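Local coordinates for protein putative glucarate dehydratase (Pseudomonas fluorescens, PDB 4IT1) that probably catalyses the magnesium-dependent dehydration of D-glucarate to 5-dehydro-4-deoxy-D-glucarate, as a member of the mandelate racemase/muconate lactonizing enzyme family, at residues T104-H109 and S126-N131; Q81-Q86 and S134-A139; F166-F171 and A201-A206; A230-K233 and P239-I242. All blocks are in the same frame, centred on the assembly; numbering follows the deposited sequence.

Contact 1 (T104-H109 and S126-N131); sequences TTVAAH and SKAVSN
V106 and V129 adopt nearly the same first torsion, and it brings their methyls together: V106 holds CG1 anti to the backbone N (chi1 167°), V129 does likewise (chi1 171°), and each keeps CG2 beside its own backbone N. In V129 that placement sends CG2 toward the neighbouring helix, where it settles in the fork of V106, the two valines meeting at a slant. It lies 3.8 Å from CB of V106 and 3.9 Å from CG1 of the same valine, while V106 CG2 approaches just as closely from the other arm. V106 CG1 also reaches A128, whose CB lies 3.8 Å away, so V106 covers the first two residues of helix 128-148 together. V106 CG2 even comes within 3.9 Å of the backbone N of V129. The backbones are correspondingly close, with V106 CA and V129 CA 6.3 Å apart. Cutting V106 back to an alanine would probably open a gap in front of A128 CB and leave V129 CG2 without the forked methyls that clasp it.

The contact is small, wholly apolar and near the surface. V129 adds further packing on V102 and Q103 of helix 95-107, and T105 leans instead on helix 74-87. Around the start of helix 128-148, K127 NZ is hydrogen-bonded to T295 OG1 and N131 ND2 to G122 O. Here the end of one helix meets the beginning of the next across a long helix-free connection, part of the helical layer of the N-terminal capping domain found throughout the enolase superfamily.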
# COMPACT_ATOMS: atom_id res chain seq x y z
N THR A 104 6.90 1.64 20.67
CA THR A 104 7.57 2.00 21.93
C THR A 104 7.06 1.16 23.09
O THR A 104 7.84 0.69 23.93
CB THR A 104 7.38 3.50 22.23
OG1 THR A 104 8.06 4.26 21.23
CG2 THR A 104 7.97 3.87 23.59
N THR A 105 5.75 0.96 23.12
CA THR A 105 5.09 0.17 24.14
C THR A 105 5.51 -1.30 24.10
O THR A 105 5.85 -1.88 25.14
CB THR A 105 3.56 0.31 24.01
OG1 THR A 105 3.21 1.70 24.01
CG2 THR A 105 2.84 -0.39 25.16
N VAL A 106 5.50 -1.89 22.91
CA VAL A 106 5.91 -3.29 22.72
C VAL A 106 7.39 -3.50 23.07
O VAL A 106 7.75 -4.52 23.65
CB VAL A 106 5.60 -3.79 21.29
CG1 VAL A 106 6.31 -5.12 21.01
CG2 VAL A 106 4.11 -3.95 21.09
N ALA A 107 8.22 -2.52 22.72
CA ALA A 107 9.64 -2.55 23.06
C ALA A 107 9.88 -2.61 24.57
O ALA A 107 10.89 -3.16 25.02
CB ALA A 107 10.35 -1.34 22.46
N ALA A 108 8.94 -2.06 25.34
CA ALA A 108 9.01 -2.07 26.80
C ALA A 108 8.19 -3.23 27.39
O ALA A 108 7.54 -3.08 28.43
CB ALA A 108 8.52 -0.73 27.35
N HIS A 109 8.25 -4.38 26.73
CA HIS A 109 7.49 -5.55 27.15
C HIS A 109 8.17 -6.86 26.75
O HIS A 109 8.54 -7.06 25.59
CB HIS A 109 6.08 -5.49 26.56
CG HIS A 109 5.04 -6.15 27.42
ND1 HIS A 109 4.76 -7.50 27.34
CD2 HIS A 109 4.23 -5.64 28.37
CE1 HIS A 109 3.81 -7.79 28.22
NE2 HIS A 109 3.47 -6.68 28.85
N SER A 126 6.14 -12.03 17.31
CA SER A 126 6.45 -11.04 16.29
C SER A 126 5.24 -10.19 15.88
O SER A 126 5.40 -9.07 15.38
CB SER A 126 7.04 -11.73 15.07
OG SER A 126 6.16 -12.74 14.61
N LYS A 127 4.03 -10.71 16.10
CA LYS A 127 2.79 -10.02 15.72
C LYS A 127 2.36 -8.93 16.70
O LYS A 127 1.33 -8.28 16.48
CB LYS A 127 1.63 -11.01 15.58
CG LYS A 127 1.88 -12.18 14.65
CD LYS A 127 1.30 -11.92 13.27
CE LYS A 127 1.32 -13.20 12.44
NZ LYS A 127 2.71 -13.70 12.20
N ALA A 128 3.13 -8.73 17.76
CA ALA A 128 2.75 -7.82 18.85
C ALA A 128 2.40 -6.41 18.36
O ALA A 128 1.29 -5.92 18.60
CB ALA A 128 3.84 -7.77 19.91
N VAL A 129 3.34 -5.77 17.69
CA VAL A 129 3.13 -4.44 17.13
C VAL A 129 1.93 -4.44 16.16
O VAL A 129 1.06 -3.57 16.27
CB VAL A 129 4.42 -3.91 16.46
CG1 VAL A 129 4.15 -2.64 15.67
CG2 VAL A 129 5.49 -3.67 17.51
N SER A 130 1.86 -5.43 15.27
CA SER A 130 0.82 -5.50 14.25
C SER A 130 -0.60 -5.71 14.78
O SER A 130 -1.53 -5.05 14.32
CB SER A 130 1.15 -6.55 13.20
OG SER A 130 2.21 -6.08 12.39
N ASN A 131 -0.76 -6.64 15.72
CA ASN A 131 -2.05 -6.90 16.36
C ASN A 131 -2.58 -5.68 17.10
O ASN A 131 -3.77 -5.35 17.00
CB ASN A 131 -1.96 -8.08 17.32
CG ASN A 131 -1.60 -9.37 16.62
OD1 ASN A 131 -1.34 -9.38 15.41
ND2 ASN A 131 -1.58 -10.46 17.37

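Contact 2 (Q81-Q86 and S134-A139); sequences QQVQSQ and SAFEVA
F136 and V83 join two helices of the N-terminal capping domain of the enolase-superfamily fold, in which a helical layer packs against a three-stranded antiparallel sheet. F136, on helix 128-148, has the most surface buried here. Its CG stands beside the backbone N and anti to the carbonyl carbon (chi1 -65°), and the ring extends from its helix toward helix 74-87, spanning a backbone separation of 8.8 Å between the CA atoms of F136 and Q84. The phenylalanine also rests on I56 of strand 50-60, so it fills the angle between sheet and helix.

V83 meets the ring at its CE2 and CD2 atoms. Its CG1 lies 3.9 Å from F136 CE2 and 4.1 Å from CD2, and V83 CB is as close to CE2 as the methyl is. The valine approaches the ring obliquely, and the two side chains run past each other in opposite directions. V83 also touches T105 of helix 95-107, which makes it a meeting point of three helices in this buried layer.

Q84 takes part through its backbone and the root of its side chain, whose end leads away and reaches V28 O in a weak hydrogen bond through NE2. On the outer part of helix 74-87, S85 OG donates to Q82 O at 3.2 Å, from above the carbonyl plane, and Q86 NE2 gives the same oxygen a weak second bond. Beyond V83, the far end of the phenylalanine ring faces the helix backbone itself: F136 CZ stops 4.3 Å from Q84 N, again at an oblique angle to the ring.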
# COMPACT_ATOMS: atom_id res chain seq x y z
N GLN A 81 -4.36 -2.41 26.77
CA GLN A 81 -4.48 -1.56 27.96
C GLN A 81 -3.33 -0.56 28.07
O GLN A 81 -3.55 0.63 28.26
CB GLN A 81 -4.57 -2.41 29.23
CG GLN A 81 -5.93 -3.06 29.47
CD GLN A 81 -6.19 -3.35 30.94
OE1 GLN A 81 -5.26 -3.44 31.75
NE2 GLN A 81 -7.46 -3.49 31.29
N GLN A 82 -2.10 -1.06 27.95
CA GLN A 82 -0.89 -0.22 27.97
C GLN A 82 -0.96 0.94 26.97
O GLN A 82 -0.63 2.08 27.31
CB GLN A 82 0.35 -1.08 27.67
CG GLN A 82 0.83 -1.95 28.82
CD GLN A 82 2.10 -1.44 29.47
OE1 GLN A 82 3.06 -2.19 29.65
NE2 GLN A 82 2.12 -0.16 29.82
N VAL A 83 -1.39 0.63 25.75
CA VAL A 83 -1.45 1.63 24.67
C VAL A 83 -2.62 2.59 24.89
O VAL A 83 -2.48 3.80 24.70
CB VAL A 83 -1.52 0.97 23.28
CG1 VAL A 83 -1.57 2.03 22.19
CG2 VAL A 83 -0.32 0.06 23.05
N GLN A 84 -3.77 2.03 25.28
CA GLN A 84 -4.99 2.80 25.58
C GLN A 84 -4.72 4.16 26.26
O GLN A 84 -5.18 5.20 25.78
CB GLN A 84 -5.95 1.96 26.44
CG GLN A 84 -6.98 2.76 27.22
CD GLN A 84 -7.70 1.92 28.25
OE1 GLN A 84 -7.08 1.43 29.20
NE2 GLN A 84 -9.00 1.74 28.07
N SER A 85 -3.96 4.13 27.35
CA SER A 85 -3.66 5.33 28.14
C SER A 85 -2.91 6.40 27.36
O SER A 85 -3.06 7.59 27.63
CB SER A 85 -2.88 4.96 29.40
OG SER A 85 -1.56 4.54 29.09
N GLN A 86 -2.09 5.99 26.39
CA GLN A 86 -1.28 6.92 25.62
C GLN A 86 -2.05 7.70 24.54
O GLN A 86 -1.58 8.72 24.04
CB GLN A 86 -0.08 6.20 25.00
CG GLN A 86 1.13 6.11 25.92
CD GLN A 86 1.99 4.89 25.67
OE1 GLN A 86 3.18 5.01 25.36
NE2 GLN A 86 1.40 3.70 25.81
N SER A 134 -3.37 -2.75 14.52
CA SER A 134 -4.62 -3.10 13.84
C SER A 134 -5.86 -2.88 14.71
O SER A 134 -6.89 -2.44 14.21
CB SER A 134 -4.58 -4.54 13.36
OG SER A 134 -5.87 -4.98 12.95
N ALA A 135 -5.75 -3.21 16.00
CA ALA A 135 -6.87 -3.09 16.93
C ALA A 135 -7.42 -1.66 16.98
O ALA A 135 -8.64 -1.45 16.88
CB ALA A 135 -6.46 -3.56 18.32
N PHE A 136 -6.51 -0.70 17.11
CA PHE A 136 -6.87 0.70 17.20
C PHE A 136 -7.02 1.40 15.84
O PHE A 136 -7.86 2.29 15.70
CB PHE A 136 -5.88 1.44 18.10
CG PHE A 136 -5.92 0.98 19.53
CD1 PHE A 136 -7.10 1.03 20.27
CD2 PHE A 136 -4.77 0.47 20.14
CE1 PHE A 136 -7.14 0.60 21.59
CE2 PHE A 136 -4.80 0.04 21.46
CZ PHE A 136 -5.99 0.10 22.19
N GLU A 137 -6.20 1.00 14.87
CA GLU A 137 -6.27 1.54 13.50
C GLU A 137 -7.71 1.53 12.99
O GLU A 137 -8.19 2.55 12.50
CB GLU A 137 -5.34 0.76 12.55
CG GLU A 137 -5.11 1.42 11.19
CD GLU A 137 -5.72 0.65 10.01
OE1 GLU A 137 -6.60 -0.21 10.21
OE2 GLU A 137 -5.31 0.92 8.87
N VAL A 138 -8.38 0.39 13.12
CA VAL A 138 -9.77 0.25 12.71
C VAL A 138 -10.65 1.30 13.39
O VAL A 138 -11.41 2.00 12.71
CB VAL A 138 -10.29 -1.19 12.95
CG1 VAL A 138 -11.79 -1.29 12.71
CG2 VAL A 138 -9.54 -2.17 12.05
N ALA A 139 -10.51 1.45 14.70
CA ALA A 139 -11.30 2.42 15.46
C ALA A 139 -10.99 3.86 15.06
O ALA A 139 -11.91 4.68 14.94
CB ALA A 139 -11.11 2.22 16.95

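Contact 3 (F166-F171 and A201-A206); sequences FSAYLF and ARMIEA
M203 reaches from helix 193-207 straight onto strand 163-170, with its chain extended beyond CG (chi2 -173°, chi3 175°), and its last two atoms do all the close touching. SD lies between A168, whose CB points at the helix, and L170, whose branch end turns toward it; A168 CB and L170 CD2 are each 3.9 Å away. The L170 and M203 chains overlap while running in opposing senses. The methyl of M203 goes deeper, and CE comes to 3.6 Å from Y169 O, lying against the backbone between the two apolar residues. That carbonyl oxygen has its hydrogen bond elsewhere, from W374 NE1.

The Y169 side chain leaves the strand on the other side, away from M203. Its OH is hydrogen-bonded to NZ of K215, the predicted proton acceptor, and its side chain comes about 3 Å from that of D243, a magnesium ligand. M203 thus packs behind a strand whose opposite face looks into the active site.

Strand 168-170 and helix 201-206 run almost antiparallel, at 163°, with their axes 9.0 Å apart, as expected of the first strand and helix of the modified TIM barrel. A168 and L170 pair through their backbones with K213 of strand 212-215, and L170 packs further on I196, Q199 and A200 of helix 193-207.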
# COMPACT_ATOMS: atom_id res chain seq x y z
N PHE A 166 -18.87 -14.73 0.87
CA PHE A 166 -18.27 -15.51 1.96
C PHE A 166 -18.61 -16.97 1.76
O PHE A 166 -19.59 -17.30 1.09
CB PHE A 166 -18.81 -15.06 3.31
CG PHE A 166 -18.13 -13.85 3.86
CD1 PHE A 166 -16.99 -13.97 4.66
CD2 PHE A 166 -18.62 -12.57 3.59
CE1 PHE A 166 -16.37 -12.85 5.19
CE2 PHE A 166 -17.99 -11.45 4.11
CZ PHE A 166 -16.86 -11.59 4.91
N SER A 167 -17.81 -17.84 2.36
CA SER A 167 -18.09 -19.27 2.30
C SER A 167 -18.73 -19.75 3.59
O SER A 167 -18.79 -19.01 4.59
CB SER A 167 -16.82 -20.07 1.98
OG SER A 167 -15.79 -19.78 2.91
N ALA A 168 -19.23 -20.97 3.55
CA ALA A 168 -19.69 -21.64 4.75
C ALA A 168 -18.48 -22.35 5.34
O ALA A 168 -17.89 -23.22 4.68
CB ALA A 168 -20.78 -22.65 4.40
N TYR A 169 -18.10 -21.96 6.56
CA TYR A 169 -16.97 -22.60 7.25
C TYR A 169 -17.44 -23.80 8.09
O TYR A 169 -17.97 -23.62 9.19
CB TYR A 169 -16.17 -21.60 8.10
CG TYR A 169 -14.65 -21.79 8.01
CD1 TYR A 169 -14.08 -23.07 8.03
CD2 TYR A 169 -13.80 -20.69 7.87
CE1 TYR A 169 -12.71 -23.25 7.92
CE2 TYR A 169 -12.42 -20.87 7.76
CZ TYR A 169 -11.88 -22.15 7.79
OH TYR A 169 -10.52 -22.34 7.69
N LEU A 170 -17.23 -25.00 7.55
CA LEU A 170 -17.66 -26.24 8.18
C LEU A 170 -16.61 -26.85 9.11
O LEU A 170 -15.41 -26.88 8.79
CB LEU A 170 -17.99 -27.29 7.12
CG LEU A 170 -18.98 -27.01 5.99
CD1 LEU A 170 -19.25 -28.32 5.25
CD2 LEU A 170 -20.26 -26.41 6.53
N PHE A 171 -17.08 -27.40 10.23
CA PHE A 171 -16.24 -28.05 11.23
C PHE A 171 -16.79 -29.41 11.59
O PHE A 171 -18.01 -29.61 11.61
CB PHE A 171 -16.24 -27.23 12.52
CG PHE A 171 -15.42 -25.98 12.44
CD1 PHE A 171 -15.96 -24.81 11.92
CD2 PHE A 171 -14.12 -25.96 12.93
CE1 PHE A 171 -15.21 -23.64 11.86
CE2 PHE A 171 -13.36 -24.79 12.88
CZ PHE A 171 -13.91 -23.63 12.34
N ALA A 201 -25.89 -27.77 4.66
CA ALA A 201 -27.28 -27.50 4.27
C ALA A 201 -27.89 -26.44 5.19
O ALA A 201 -28.46 -25.46 4.70
CB ALA A 201 -28.11 -28.77 4.28
N ARG A 202 -27.74 -26.63 6.50
CA ARG A 202 -28.25 -25.67 7.47
C ARG A 202 -27.73 -24.26 7.19
O ARG A 202 -28.50 -23.30 7.22
CB ARG A 202 -27.90 -26.09 8.90
CG ARG A 202 -28.17 -24.99 9.92
CD ARG A 202 -28.08 -25.51 11.34
NE ARG A 202 -28.09 -24.41 12.30
CZ ARG A 202 -28.28 -24.57 13.61
NH1 ARG A 202 -28.48 -25.78 14.12
NH2 ARG A 202 -28.27 -23.51 14.41
N MET A 203 -26.43 -24.16 6.91
CA MET A 203 -25.78 -22.87 6.69
C MET A 203 -26.19 -22.24 5.36
O MET A 203 -26.45 -21.04 5.30
CB MET A 203 -24.26 -23.03 6.73
CG MET A 203 -23.68 -23.21 8.12
SD MET A 203 -21.88 -23.18 8.08
CE MET A 203 -21.50 -23.25 9.83
N ILE A 204 -26.21 -23.06 4.31
CA ILE A 204 -26.62 -22.62 2.97
C ILE A 204 -28.08 -22.13 2.97
O ILE A 204 -28.36 -21.06 2.44
CB ILE A 204 -26.38 -23.71 1.90
CG1 ILE A 204 -24.87 -23.99 1.76
CG2 ILE A 204 -26.98 -23.30 0.56
CD1 ILE A 204 -24.51 -25.17 0.88
N GLU A 205 -28.97 -22.91 3.57
CA GLU A 205 -30.37 -22.50 3.78
C GLU A 205 -30.47 -21.14 4.48
O GLU A 205 -31.21 -20.25 4.03
CB GLU A 205 -31.15 -23.59 4.54
CG GLU A 205 -32.32 -23.12 5.40
CD GLU A 205 -33.58 -22.78 4.60
OE1 GLU A 205 -34.23 -21.76 4.92
OE2 GLU A 205 -33.91 -23.53 3.65
N ALA A 206 -29.72 -20.97 5.57
CA ALA A 206 -29.86 -19.81 6.44
C ALA A 206 -29.19 -18.55 5.89
O ALA A 206 -29.65 -17.44 6.17
CB ALA A 206 -29.35 -20.12 7.84

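Contact 4 (A230-K233 and P239-I242); sequences ALKK and PLRI
L240 meets helix 221-234 through its two methyls, and every close approach across this contact is apolar. CD1 does most of the work, lying 3.7 Å from K232 CB and 3.8 Å from K232 CA, so it presses on the helix surface where the lysine side chain begins. CD2 faces the neighbouring residue more loosely, 4.4 Å from L231 CB. With CG beside the backbone N of L240 (chi1 -57°), the branch is carried toward the helix and its two methyls are shared between consecutive residues. L240 packs also on I228, one turn back, and L231 fills in against I196 and A200 of helix 193-207.

Polar groups lie outside this apolar patch. K232 keeps CG anti to its N (chi1 -173°), which leads the chain away from L240, and NZ forms a long, weak ion pair with D263. On the strand, R241 NH2 is hydrogen-bonded to Q265 OE1, while backbone bonds tie L240 to Q265 and R241 to I212 and L214.

Helix and strand here are the second half of a beta-alpha-beta unit, strand 212-215, helix 221-234 and strand 240-243, the crossover by which successive beta-alpha units of the TIM-like barrel are joined; the strand leads directly to the magnesium ligand D243.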
# COMPACT_ATOMS: atom_id res chain seq x y z
N ALA A 230 -18.95 -36.44 -0.58
CA ALA A 230 -20.35 -36.33 -0.21
C ALA A 230 -20.87 -34.89 -0.33
O ALA A 230 -22.01 -34.67 -0.76
CB ALA A 230 -20.57 -36.87 1.19
N LEU A 231 -20.04 -33.92 0.02
CA LEU A 231 -20.37 -32.50 -0.15
C LEU A 231 -20.46 -32.08 -1.63
O LEU A 231 -21.29 -31.25 -1.99
CB LEU A 231 -19.35 -31.61 0.57
CG LEU A 231 -19.52 -31.38 2.07
CD1 LEU A 231 -18.23 -30.85 2.66
CD2 LEU A 231 -20.67 -30.43 2.34
N LYS A 232 -19.58 -32.65 -2.46
CA LYS A 232 -19.56 -32.39 -3.91
C LYS A 232 -20.79 -33.02 -4.56
O LYS A 232 -21.41 -32.42 -5.45
CB LYS A 232 -18.28 -32.95 -4.53
CG LYS A 232 -18.06 -32.60 -6.00
CD LYS A 232 -17.11 -33.59 -6.66
CE LYS A 232 -16.87 -33.29 -8.13
NZ LYS A 232 -15.98 -32.11 -8.34
N LYS A 233 -21.12 -34.23 -4.11
CA LYS A 233 -22.32 -34.94 -4.54
C LYS A 233 -23.57 -34.16 -4.13
O LYS A 233 -24.45 -33.93 -4.96
CB LYS A 233 -22.34 -36.34 -3.94
CG LYS A 233 -23.41 -37.25 -4.52
CD LYS A 233 -23.38 -38.62 -3.85
CE LYS A 233 -24.54 -39.48 -4.33
NZ LYS A 233 -24.49 -40.85 -3.76
N PRO A 239 -17.93 -24.33 -5.17
CA PRO A 239 -16.48 -24.43 -5.04
C PRO A 239 -16.11 -24.94 -3.64
O PRO A 239 -16.62 -24.42 -2.64
CB PRO A 239 -16.01 -22.98 -5.23
CG PRO A 239 -17.13 -22.30 -5.94
CD PRO A 239 -18.37 -22.94 -5.40
N LEU A 240 -15.27 -25.98 -3.59
CA LEU A 240 -14.89 -26.61 -2.32
C LEU A 240 -13.42 -26.39 -1.96
O LEU A 240 -12.53 -26.49 -2.81
CB LEU A 240 -15.20 -28.11 -2.34
CG LEU A 240 -16.65 -28.54 -2.63
CD1 LEU A 240 -16.74 -30.04 -2.86
CD2 LEU A 240 -17.57 -28.12 -1.50
N ARG A 241 -13.18 -26.07 -0.69
CA ARG A 241 -11.84 -25.81 -0.14
C ARG A 241 -11.67 -26.51 1.22
O ARG A 241 -12.65 -26.75 1.93
CB ARG A 241 -11.63 -24.31 0.06
CG ARG A 241 -11.82 -23.46 -1.18
CD ARG A 241 -12.49 -22.14 -0.84
NE ARG A 241 -13.03 -21.51 -2.04
CZ ARG A 241 -13.94 -20.53 -2.06
NH1 ARG A 241 -14.44 -20.03 -0.94
NH2 ARG A 241 -14.35 -20.06 -3.23
N ILE A 242 -10.42 -26.83 1.58
CA ILE A 242 -10.10 -27.38 2.91
C ILE A 242 -8.89 -26.72 3.56
O ILE A 242 -7.98 -26.26 2.87
CB ILE A 242 -9.83 -28.90 2.88
CG1 ILE A 242 -8.83 -29.26 1.78
CG2 ILE A 242 -11.13 -29.67 2.75
CD1 ILE A 242 -8.22 -30.64 1.92

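In the fold
From the N terminus, helix 74-87 comes first, and contact 2 closes the long loop that brings helix 128-148 back onto it. Contact 1 is nested inside that loop, joining helix 95-107 to the start of helix 128-148. The two touch through T105, which packs on Q82 and V83 and probably hydrogen-bonds Q86, holding three helices of the N-terminal domain together. The chain enters the barrel, where contacts 3 and 4 follow in series: contact 3 closes a loop of 29 residues from strand to helix, contact 4 one of five from helix to strand. Their centres are about 12 Å apart, and they touch where L170 packs on L231, across the chain's centre from contacts 1 and 2.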